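Local structure of N-acetylglucosamine-6-phosphate deacetylase (1O12) at residues T163-I168 against G187-T192; E195-Y200 against L229-V234; P129-E134 against K142-P147. The protein probably removes the acetyl group from N-acetylglucosamine 6-phosphate, as a metal-dependent hydrolase of the NagA family that binds one divalent metal cation per subunit. All blocks are in the same frame, centred on the assembly; numbering follows the deposited sequence.

Contact 1 of 3, residues T163-I168 against G187-T192. With FE (Fe (III) ion), chain C.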
loop_
_atom_site.group_PDB
_atom_site.type_symbol
_atom_site.label_atom_id
_atom_site.label_comp_id
_atom_site.label_asym_id
_atom_site.label_seq_id
_atom_site.Cartn_x
_atom_site.Cartn_y
_atom_site.Cartn_z
ATOM N N THR A 163 -20.958 -11.790 0.287
ATOM C CA THR A 163 -19.597 -11.720 0.828
ATOM C C THR A 163 -19.149 -13.071 1.416
ATOM O O THR A 163 -19.760 -13.591 2.360
ATOM C CB THR A 163 -19.457 -10.651 1.924
ATOM O OG1 THR A 163 -19.659 -9.364 1.354
ATOM C CG2 THR A 163 -18.054 -10.704 2.544
ATOM N N PHE A 164 -18.061 -13.613 0.866
ATOM C CA PHE A 164 -17.510 -14.902 1.298
ATOM C C PHE A 164 -15.990 -14.892 1.575
ATOM O O PHE A 164 -15.248 -13.976 1.150
ATOM C CB PHE A 164 -17.784 -15.948 0.228
ATOM C CG PHE A 164 -16.851 -15.852 -0.945
ATOM C CD1 PHE A 164 -15.837 -16.793 -1.118
ATOM C CD2 PHE A 164 -16.946 -14.781 -1.841
ATOM C CE1 PHE A 164 -14.936 -16.669 -2.156
ATOM C CE2 PHE A 164 -16.037 -14.643 -2.897
ATOM C CZ PHE A 164 -15.032 -15.588 -3.056
ATOM N N ALA A 165 -15.535 -15.929 2.282
ATOM C CA ALA A 165 -14.117 -16.086 2.591
ATOM C C ALA A 165 -13.573 -17.195 1.678
ATOM O O ALA A 165 -13.866 -18.351 1.886
ATOM C CB ALA A 165 -13.951 -16.458 4.060
ATOM N N PRO A 166 -12.760 -16.845 0.660
ATOM C CA PRO A 166 -12.170 -17.795 -0.308
ATOM C C PRO A 166 -11.514 -19.092 0.223
ATOM O O PRO A 166 -11.431 -20.090 -0.500
ATOM C CB PRO A 166 -11.160 -16.941 -1.071
ATOM C CG PRO A 166 -11.742 -15.571 -0.981
ATOM C CD PRO A 166 -12.211 -15.493 0.448
ATOM N N GLU A 167 -11.055 -19.089 1.471
ATOM C CA GLU A 167 -10.404 -20.283 2.005
ATOM C C GLU A 167 -11.387 -21.282 2.631
ATOM O O GLU A 167 -11.026 -22.433 2.920
ATOM C CB GLU A 167 -9.329 -19.887 3.034
ATOM C CG GLU A 167 -9.875 -19.510 4.395
ATOM C CD GLU A 167 -10.374 -18.074 4.496
ATOM O OE1 GLU A 167 -10.625 -17.426 3.444
ATOM O OE2 GLU A 167 -10.529 -17.602 5.649
ATOM N N ILE A 168 -12.626 -20.852 2.831
ATOM C CA ILE A 168 -13.616 -21.713 3.447
ATOM C C ILE A 168 -13.882 -22.936 2.573
ATOM O O ILE A 168 -13.648 -22.930 1.363
ATOM C CB ILE A 168 -14.933 -20.917 3.747
ATOM C CG1 ILE A 168 -15.687 -21.573 4.896
ATOM C CG2 ILE A 168 -15.830 -20.866 2.518
ATOM C CD1 ILE A 168 -16.947 -20.791 5.371
ATOM N N GLY A 187 -14.346 -11.164 1.921
ATOM C CA GLY A 187 -14.325 -10.515 3.217
ATOM C C GLY A 187 -14.461 -11.547 4.323
ATOM O O GLY A 187 -14.917 -12.674 4.078
ATOM N N HIS A 188 -14.051 -11.163 5.539
ATOM C CA HIS A 188 -14.096 -12.032 6.720
ATOM C C HIS A 188 -13.336 -13.302 6.427
ATOM O O HIS A 188 -13.846 -14.396 6.591
ATOM C CB HIS A 188 -15.544 -12.339 7.061
ATOM C CG HIS A 188 -16.311 -11.133 7.491
ATOM N ND1 HIS A 188 -16.100 -10.512 8.709
ATOM C CD2 HIS A 188 -17.264 -10.407 6.856
ATOM C CE1 HIS A 188 -16.896 -9.461 8.808
ATOM N NE2 HIS A 188 -17.613 -9.375 7.697
ATOM N N SER A 189 -12.095 -13.138 5.998
ATOM C CA SER A 189 -11.274 -14.260 5.599
ATOM C C SER A 189 -9.817 -14.163 6.013
ATOM O O SER A 189 -9.305 -13.076 6.280
ATOM C CB SER A 189 -11.362 -14.372 4.077
ATOM O OG SER A 189 -10.159 -14.841 3.499
ATOM N N ILE A 190 -9.146 -15.309 6.087
ATOM C CA ILE A 190 -7.710 -15.297 6.401
ATOM C C ILE A 190 -6.959 -15.810 5.191
ATOM O O ILE A 190 -5.770 -16.036 5.249
ATOM C CB ILE A 190 -7.314 -16.169 7.627
ATOM C CG1 ILE A 190 -7.898 -17.571 7.498
ATOM C CG2 ILE A 190 -7.713 -15.479 8.908
ATOM C CD1 ILE A 190 -7.761 -18.361 8.807
ATOM N N ALA A 191 -7.669 -15.985 4.090
ATOM C CA ALA A 191 -7.061 -16.472 2.869
ATOM C C ALA A 191 -5.757 -15.756 2.486
ATOM O O ALA A 191 -5.574 -14.544 2.699
ATOM C CB ALA A 191 -8.060 -16.370 1.723
ATOM N N THR A 192 -4.865 -16.526 1.887
ATOM C CA THR A 192 -3.588 -16.023 1.447
ATOM C C THR A 192 -3.802 -15.340 0.111
ATOM O O THR A 192 -4.895 -15.333 -0.426
ATOM C CB THR A 192 -2.604 -17.183 1.237
ATOM O OG1 THR A 192 -3.151 -18.082 0.264
ATOM C CG2 THR A 192 -2.381 -17.946 2.544
HETATM FE FE FE C . -18.748 -7.535 8.246
#
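E167 reaches from the turn after strand 159-164 to S189 and I190 in the loop after strand 183-186; the two strands are parallel neighbours in the TIM barrel of this amidohydrolase. Its carboxylate takes one bond on each oxygen. OE1 receives S189 OG at 2.6 Å on its syn side, tilted out of the carboxylate plane, while OE2 receives the backbone N of I190 at 2.7 Å from above that plane, in a nearly straight bond (176°). The bend of the E167 chain at chi2 (-82°) turns the carboxylate toward S189 and the I190 N-H, and the chain crosses the I190 side chain at about a right angle. S189 OG also accepts from A191 N, an ST turn, so one hydroxyl donates to the carboxylate and accepts from the backbone. A glutamine here would keep one acceptor oxygen but put an NH2 where the other stood, and would probably leave either the S189 hydroxyl or the I190 N-H without its acceptor. Beside this polar group, A165 CB packs on S189 CB, and P166 CB faces A191 CB. Nearer the strand ends, G187 N donates to F164 O at 3.1 Å, extending the strand pairing. T163 CG2 lies at the edge of the H188 ring, whose ND1 is held by K135 O. E127 and H209 complete the protein ligands of the iron, which H188 NE2 binds at 2.2 Å.

Contact 2 of 3, residues E195-Y200 against L229-V234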
loop_
_atom_site.group_PDB
_atom_site.type_symbol
_atom_site.label_atom_id
_atom_site.label_comp_id
_atom_site.label_asym_id
_atom_site.label_seq_id
_atom_site.Cartn_x
_atom_site.Cartn_y
_atom_site.Cartn_z
ATOM N N GLU A 195 -4.862 -17.950 -2.536
ATOM C CA GLU A 195 -6.215 -18.461 -2.400
ATOM C C GLU A 195 -7.209 -17.444 -2.923
ATOM O O GLU A 195 -8.214 -17.794 -3.536
ATOM C CB GLU A 195 -6.519 -18.821 -0.956
ATOM C CG GLU A 195 -5.740 -20.023 -0.488
ATOM C CD GLU A 195 -5.891 -20.270 1.000
ATOM O OE1 GLU A 195 -5.739 -19.312 1.800
ATOM O OE2 GLU A 195 -6.152 -21.440 1.363
ATOM N N PHE A 196 -6.915 -16.175 -2.696
ATOM C CA PHE A 196 -7.771 -15.131 -3.213
ATOM C C PHE A 196 -7.636 -15.153 -4.734
ATOM O O PHE A 196 -8.632 -15.047 -5.446
ATOM C CB PHE A 196 -7.337 -13.767 -2.686
ATOM C CG PHE A 196 -7.963 -12.630 -3.407
ATOM C CD1 PHE A 196 -9.219 -12.179 -3.053
ATOM C CD2 PHE A 196 -7.320 -12.050 -4.481
ATOM C CE1 PHE A 196 -9.830 -11.156 -3.770
ATOM C CE2 PHE A 196 -7.920 -11.034 -5.206
ATOM C CZ PHE A 196 -9.169 -10.584 -4.857
HETATM N N MSE A 197 -6.403 -15.294 -5.224
HETATM C CA MSE A 197 -6.132 -15.323 -6.669
HETATM C C MSE A 197 -6.899 -16.405 -7.441
HETATM O O MSE A 197 -7.204 -16.240 -8.639
HETATM C CB MSE A 197 -4.636 -15.501 -6.928
HETATM C CG MSE A 197 -3.820 -14.263 -6.662
HETATM SE SE MSE A 197 -4.214 -12.773 -7.916
HETATM C CE MSE A 197 -3.238 -13.430 -9.482
ATOM N N LYS A 198 -7.181 -17.515 -6.769
ATOM C CA LYS A 198 -7.925 -18.580 -7.404
ATOM C C LYS A 198 -9.264 -17.979 -7.800
ATOM O O LYS A 198 -9.819 -18.300 -8.856
ATOM C CB LYS A 198 -8.150 -19.728 -6.421
ATOM C CG LYS A 198 -7.642 -21.090 -6.885
ATOM C CD LYS A 198 -7.052 -21.890 -5.698
ATOM C CE LYS A 198 -5.727 -21.282 -5.171
ATOM N NZ LYS A 198 -5.228 -21.900 -3.888
ATOM N N PHE A 199 -9.778 -17.088 -6.955
ATOM C CA PHE A 199 -11.050 -16.457 -7.243
ATOM C C PHE A 199 -10.937 -15.245 -8.135
ATOM O O PHE A 199 -11.855 -14.941 -8.876
ATOM C CB PHE A 199 -11.774 -16.084 -5.956
ATOM C CG PHE A 199 -12.379 -17.251 -5.261
ATOM C CD1 PHE A 199 -11.611 -18.053 -4.434
ATOM C CD2 PHE A 199 -13.711 -17.572 -5.458
ATOM C CE1 PHE A 199 -12.174 -19.169 -3.813
ATOM C CE2 PHE A 199 -14.270 -18.677 -4.846
ATOM C CZ PHE A 199 -13.498 -19.476 -4.020
ATOM N N TYR A 200 -9.813 -14.548 -8.061
ATOM C CA TYR A 200 -9.601 -13.379 -8.890
ATOM C C TYR A 200 -9.483 -13.794 -10.343
ATOM O O TYR A 200 -9.897 -13.066 -11.229
ATOM C CB TYR A 200 -8.326 -12.669 -8.478
ATOM C CG TYR A 200 -7.960 -11.517 -9.386
ATOM C CD1 TYR A 200 -8.648 -10.297 -9.306
ATOM C CD2 TYR A 200 -6.905 -11.637 -10.317
ATOM C CE1 TYR A 200 -8.298 -9.217 -10.117
ATOM C CE2 TYR A 200 -6.540 -10.556 -11.141
ATOM C CZ TYR A 200 -7.239 -9.354 -11.028
ATOM O OH TYR A 200 -6.864 -8.270 -11.786
ATOM N N LEU A 229 -4.747 -4.277 -2.479
ATOM C CA LEU A 229 -4.003 -3.098 -2.836
ATOM C C LEU A 229 -3.272 -3.272 -4.154
ATOM O O LEU A 229 -3.188 -2.342 -4.947
ATOM C CB LEU A 229 -2.990 -2.767 -1.733
ATOM C CG LEU A 229 -3.569 -2.485 -0.355
ATOM C CD1 LEU A 229 -2.477 -2.505 0.702
ATOM C CD2 LEU A 229 -4.300 -1.134 -0.424
ATOM N N LEU A 230 -2.754 -4.470 -4.382
ATOM C CA LEU A 230 -1.954 -4.763 -5.570
ATOM C C LEU A 230 -2.692 -4.775 -6.880
ATOM O O LEU A 230 -2.222 -4.198 -7.866
ATOM C CB LEU A 230 -1.247 -6.115 -5.412
ATOM C CG LEU A 230 -0.379 -6.572 -6.584
ATOM C CD1 LEU A 230 0.759 -5.586 -6.777
ATOM C CD2 LEU A 230 0.167 -7.963 -6.324
ATOM N N LEU A 231 -3.844 -5.440 -6.884
ATOM C CA LEU A 231 -4.655 -5.592 -8.086
ATOM C C LEU A 231 -5.471 -4.356 -8.424
ATOM O O LEU A 231 -6.398 -3.968 -7.698
ATOM C CB LEU A 231 -5.575 -6.805 -7.930
ATOM C CG LEU A 231 -4.800 -8.062 -7.541
ATOM C CD1 LEU A 231 -5.768 -9.152 -7.134
ATOM C CD2 LEU A 231 -3.884 -8.500 -8.711
ATOM N N ASP A 232 -5.136 -3.757 -9.560
ATOM C CA ASP A 232 -5.796 -2.543 -10.023
ATOM C C ASP A 232 -7.285 -2.583 -10.324
ATOM O O ASP A 232 -7.948 -1.569 -10.182
ATOM C CB ASP A 232 -5.043 -2.009 -11.220
ATOM C CG ASP A 232 -3.742 -1.341 -10.816
ATOM O OD1 ASP A 232 -3.030 -1.894 -9.915
ATOM O OD2 ASP A 232 -3.438 -0.261 -11.398
ATOM N N ASP A 233 -7.818 -3.736 -10.727
ATOM C CA ASP A 233 -9.247 -3.823 -11.017
ATOM C C ASP A 233 -10.106 -4.479 -9.925
ATOM O O ASP A 233 -11.238 -4.861 -10.186
ATOM C CB ASP A 233 -9.470 -4.550 -12.330
ATOM C CG ASP A 233 -8.852 -5.888 -12.326
ATOM O OD1 ASP A 233 -8.972 -6.600 -13.342
ATOM O OD2 ASP A 233 -8.232 -6.225 -11.287
ATOM N N VAL A 234 -9.551 -4.630 -8.729
ATOM C CA VAL A 234 -10.273 -5.171 -7.568
ATOM C C VAL A 234 -10.715 -3.913 -6.828
ATOM O O VAL A 234 -9.873 -3.074 -6.473
ATOM C CB VAL A 234 -9.343 -5.953 -6.590
ATOM C CG1 VAL A 234 -10.005 -6.066 -5.223
ATOM C CG2 VAL A 234 -9.045 -7.317 -7.121
#
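Y200 and F196, one helical turn apart, both hold CG anti to the backbone N (chi1 174° and 167°), which sends the two rings from helix 193-200 toward L231, D233 and V234. L231 answers with CG anti to its carbonyl carbon, and its CD1 enters between the rings. This methyl sits over the centre of one Y200 face, 3.8 Å from the ring centroid to L231 CD1 and almost on the ring normal, a CH-pi contact. The same methyl meets F196 at the ring edge, with F196 CE2 3.4 Å from L231 CD1. The selenium of the selenomethionine M197 also approaches it, M197 SE lying 4.0 Å from L231 CD1. V234 CG2 adds a second aliphatic contact, 3.6 Å from Y200 CE1, and reaches the F196 edge at CZ. At the far end of the tyrosine, Y200 OH donates to D233 OD2 at 2.5 Å. The syn lone pair is used, and ring and carboxylate planes stand 66° apart; the bond anchors the hydroxyl end of the ring, while the leucine methyl lies over its centre. D233 OD1 has a weak, long ion pair with K205. This is helix-to-loop packing on the outer layer of a TIM-barrel-type fold: helix 193-200 rests on the type I turn L231-V234, which leads from helix 223-230 into strand 235-239.

Contact 3 of 3, residues P129-E134 against K142-P147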
loop_
_atom_site.group_PDB
_atom_site.type_symbol
_atom_site.label_atom_id
_atom_site.label_comp_id
_atom_site.label_asym_id
_atom_site.label_seq_id
_atom_site.Cartn_x
_atom_site.Cartn_y
_atom_site.Cartn_z
ATOM N N PRO A 129 -23.415 -16.445 5.435
ATOM C CA PRO A 129 -22.673 -17.142 6.488
ATOM C C PRO A 129 -21.430 -17.911 6.037
ATOM O O PRO A 129 -20.810 -18.589 6.854
ATOM C CB PRO A 129 -23.727 -18.075 7.061
ATOM C CG PRO A 129 -24.417 -18.556 5.758
ATOM C CD PRO A 129 -24.520 -17.282 4.919
ATOM N N TYR A 130 -21.067 -17.828 4.761
ATOM C CA TYR A 130 -19.892 -18.547 4.281
ATOM C C TYR A 130 -18.576 -17.784 4.511
ATOM O O TYR A 130 -17.796 -17.492 3.586
ATOM C CB TYR A 130 -20.075 -18.892 2.810
ATOM C CG TYR A 130 -21.456 -19.411 2.535
ATOM C CD1 TYR A 130 -21.925 -20.567 3.166
ATOM C CD2 TYR A 130 -22.331 -18.708 1.704
ATOM C CE1 TYR A 130 -23.233 -21.005 2.988
ATOM C CE2 TYR A 130 -23.642 -19.134 1.517
ATOM C CZ TYR A 130 -24.092 -20.276 2.165
ATOM O OH TYR A 130 -25.413 -20.647 2.040
ATOM N N ILE A 131 -18.308 -17.485 5.768
ATOM C CA ILE A 131 -17.112 -16.765 6.083
ATOM C C ILE A 131 -16.231 -17.525 7.036
ATOM O O ILE A 131 -16.545 -18.644 7.442
ATOM C CB ILE A 131 -17.452 -15.359 6.649
ATOM C CG1 ILE A 131 -18.377 -15.467 7.868
ATOM C CG2 ILE A 131 -18.086 -14.526 5.542
ATOM C CD1 ILE A 131 -18.797 -14.101 8.451
ATOM N N SER A 132 -15.107 -16.904 7.366
ATOM C CA SER A 132 -14.130 -17.469 8.281
ATOM C C SER A 132 -14.546 -17.167 9.725
ATOM O O SER A 132 -14.904 -16.028 10.057
ATOM C CB SER A 132 -12.774 -16.840 7.988
ATOM O OG SER A 132 -11.874 -16.997 9.055
ATOM N N LYS A 133 -14.528 -18.181 10.585
ATOM C CA LYS A 133 -14.872 -17.939 11.988
ATOM C C LYS A 133 -13.739 -17.133 12.653
ATOM O O LYS A 133 -13.980 -16.393 13.614
ATOM C CB LYS A 133 -15.094 -19.260 12.736
ATOM C CG LYS A 133 -16.363 -20.019 12.322
ATOM C CD LYS A 133 -16.254 -21.467 12.737
ATOM C CE LYS A 133 -17.481 -22.261 12.373
ATOM N NZ LYS A 133 -17.466 -23.578 13.082
ATOM N N GLU A 134 -12.515 -17.253 12.130
ATOM C CA GLU A 134 -11.381 -16.535 12.705
ATOM C C GLU A 134 -11.430 -15.013 12.446
ATOM O O GLU A 134 -10.743 -14.226 13.105
ATOM C CB GLU A 134 -10.065 -17.125 12.182
ATOM C CG GLU A 134 -8.866 -16.742 13.052
ATOM C CD GLU A 134 -7.535 -17.293 12.547
ATOM O OE1 GLU A 134 -7.472 -18.521 12.271
ATOM O OE2 GLU A 134 -6.552 -16.507 12.448
ATOM N N LYS A 142 -22.313 -19.339 15.507
ATOM C CA LYS A 142 -23.172 -20.501 15.318
ATOM C C LYS A 142 -23.744 -20.665 13.905
ATOM O O LYS A 142 -23.913 -21.784 13.447
ATOM C CB LYS A 142 -24.306 -20.522 16.365
ATOM C CG LYS A 142 -25.163 -19.266 16.461
ATOM C CD LYS A 142 -26.359 -19.495 17.399
ATOM C CE LYS A 142 -27.180 -18.212 17.620
ATOM N NZ LYS A 142 -26.452 -17.168 18.440
ATOM N N HIS A 143 -24.021 -19.565 13.210
ATOM C CA HIS A 143 -24.585 -19.638 11.853
ATOM C C HIS A 143 -23.542 -19.803 10.737
ATOM O O HIS A 143 -23.864 -20.277 9.656
ATOM C CB HIS A 143 -25.454 -18.403 11.574
ATOM C CG HIS A 143 -26.641 -18.275 12.485
ATOM N ND1 HIS A 143 -27.622 -19.244 12.577
ATOM C CD2 HIS A 143 -27.045 -17.259 13.288
ATOM C CE1 HIS A 143 -28.579 -18.825 13.388
ATOM N NE2 HIS A 143 -28.254 -17.623 13.834
ATOM N N ILE A 144 -22.297 -19.416 11.015
ATOM C CA ILE A 144 -21.206 -19.511 10.053
ATOM C C ILE A 144 -20.989 -20.975 9.665
ATOM O O ILE A 144 -20.839 -21.831 10.524
ATOM C CB ILE A 144 -19.873 -18.940 10.633
ATOM C CG1 ILE A 144 -20.085 -17.501 11.129
ATOM C CG2 ILE A 144 -18.772 -18.978 9.551
ATOM C CD1 ILE A 144 -18.802 -16.764 11.474
ATOM N N ARG A 145 -20.947 -21.255 8.370
ATOM C CA ARG A 145 -20.778 -22.623 7.923
ATOM C C ARG A 145 -20.338 -22.574 6.472
ATOM O O ARG A 145 -20.416 -21.519 5.826
ATOM C CB ARG A 145 -22.125 -23.337 8.009
ATOM C CG ARG A 145 -23.192 -22.593 7.202
ATOM C CD ARG A 145 -24.570 -23.187 7.367
ATOM N NE ARG A 145 -25.599 -22.490 6.586
ATOM C CZ ARG A 145 -26.211 -21.364 6.952
ATOM N NH1 ARG A 145 -25.906 -20.775 8.106
ATOM N NH2 ARG A 145 -27.143 -20.832 6.168
ATOM N N PRO A 146 -19.869 -23.713 5.936
ATOM C CA PRO A 146 -19.432 -23.760 4.540
ATOM C C PRO A 146 -20.635 -23.860 3.631
ATOM O O PRO A 146 -21.707 -24.306 4.031
ATOM C CB PRO A 146 -18.581 -25.020 4.484
ATOM C CG PRO A 146 -19.280 -25.911 5.452
ATOM C CD PRO A 146 -19.571 -24.986 6.618
ATOM N N PRO A 147 -20.482 -23.411 2.396
ATOM C CA PRO A 147 -21.570 -23.466 1.422
ATOM C C PRO A 147 -21.824 -24.917 1.037
ATOM O O PRO A 147 -20.896 -25.729 0.976
ATOM C CB PRO A 147 -21.032 -22.644 0.262
ATOM C CG PRO A 147 -19.531 -22.800 0.398
ATOM C CD PRO A 147 -19.330 -22.666 1.870
#
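P129 and R145 supply the backbone link between the two halves of this loop: R145 N donates to P129 O at 3.1 Å, from above the carbonyl plane. The same oxygen receives a CA-H...O contact from I144 CA, and a second such contact runs from Y130 CA to R145 O at 3.4 Å. Flat groups make the next layer. P129 CG lies against one face of the R145 guanidinium, toward its rim, 3.5 Å from R145 CZ, the arginine chain running extended from CG to NE. The Y130 ring is sandwiched between two prolines: P129 CG lies over one face near the rim, and P147 CB over the other, 3.9 Å from the ring centroid to P147 CB, as a CH-pi contact. Apolar contacts centre on I144. Its CD1 meets I131 CG1 at 3.9 Å, the two side chains crossing at about a right angle, and I144 CG2, anti to the backbone N, lies 3.8 Å from K133 CG. The polar ends find partners beyond the loop, since E151 takes both a salt bridge from R145 NH2 and a hydrogen bond with Y130 OH. A cis peptide precedes P129, and Y130 centres an inverse gamma turn. Together these features shape the long loop that follows strand 121-127; E127, the last residue of that strand, binds the iron, which places the loop at the catalytic end of an amidohydrolase TIM barrel.

Overall arrangement
Along the chain contact 3 closes first, contact 1 follows, and contact 2 comes last, all within the amidohydrolase barrel. Contact 1 is the middle piece: its centre lies about 10 Å from that of contact 3 and about 12 Å from that of contact 2. Probable backbone hydrogen bonds join it to contact 3, through H188 O with S132 N and A165 N with Y130 O. Toward contact 2 the join is by packing, F164 and P166 against F199 of helix 193-200. Contacts 2 and 3 do not touch; their nearest atoms are about 8 Å apart. The series thus runs from the loops around the iron to the outer helices, where L229 and L230 pack on the second subunit.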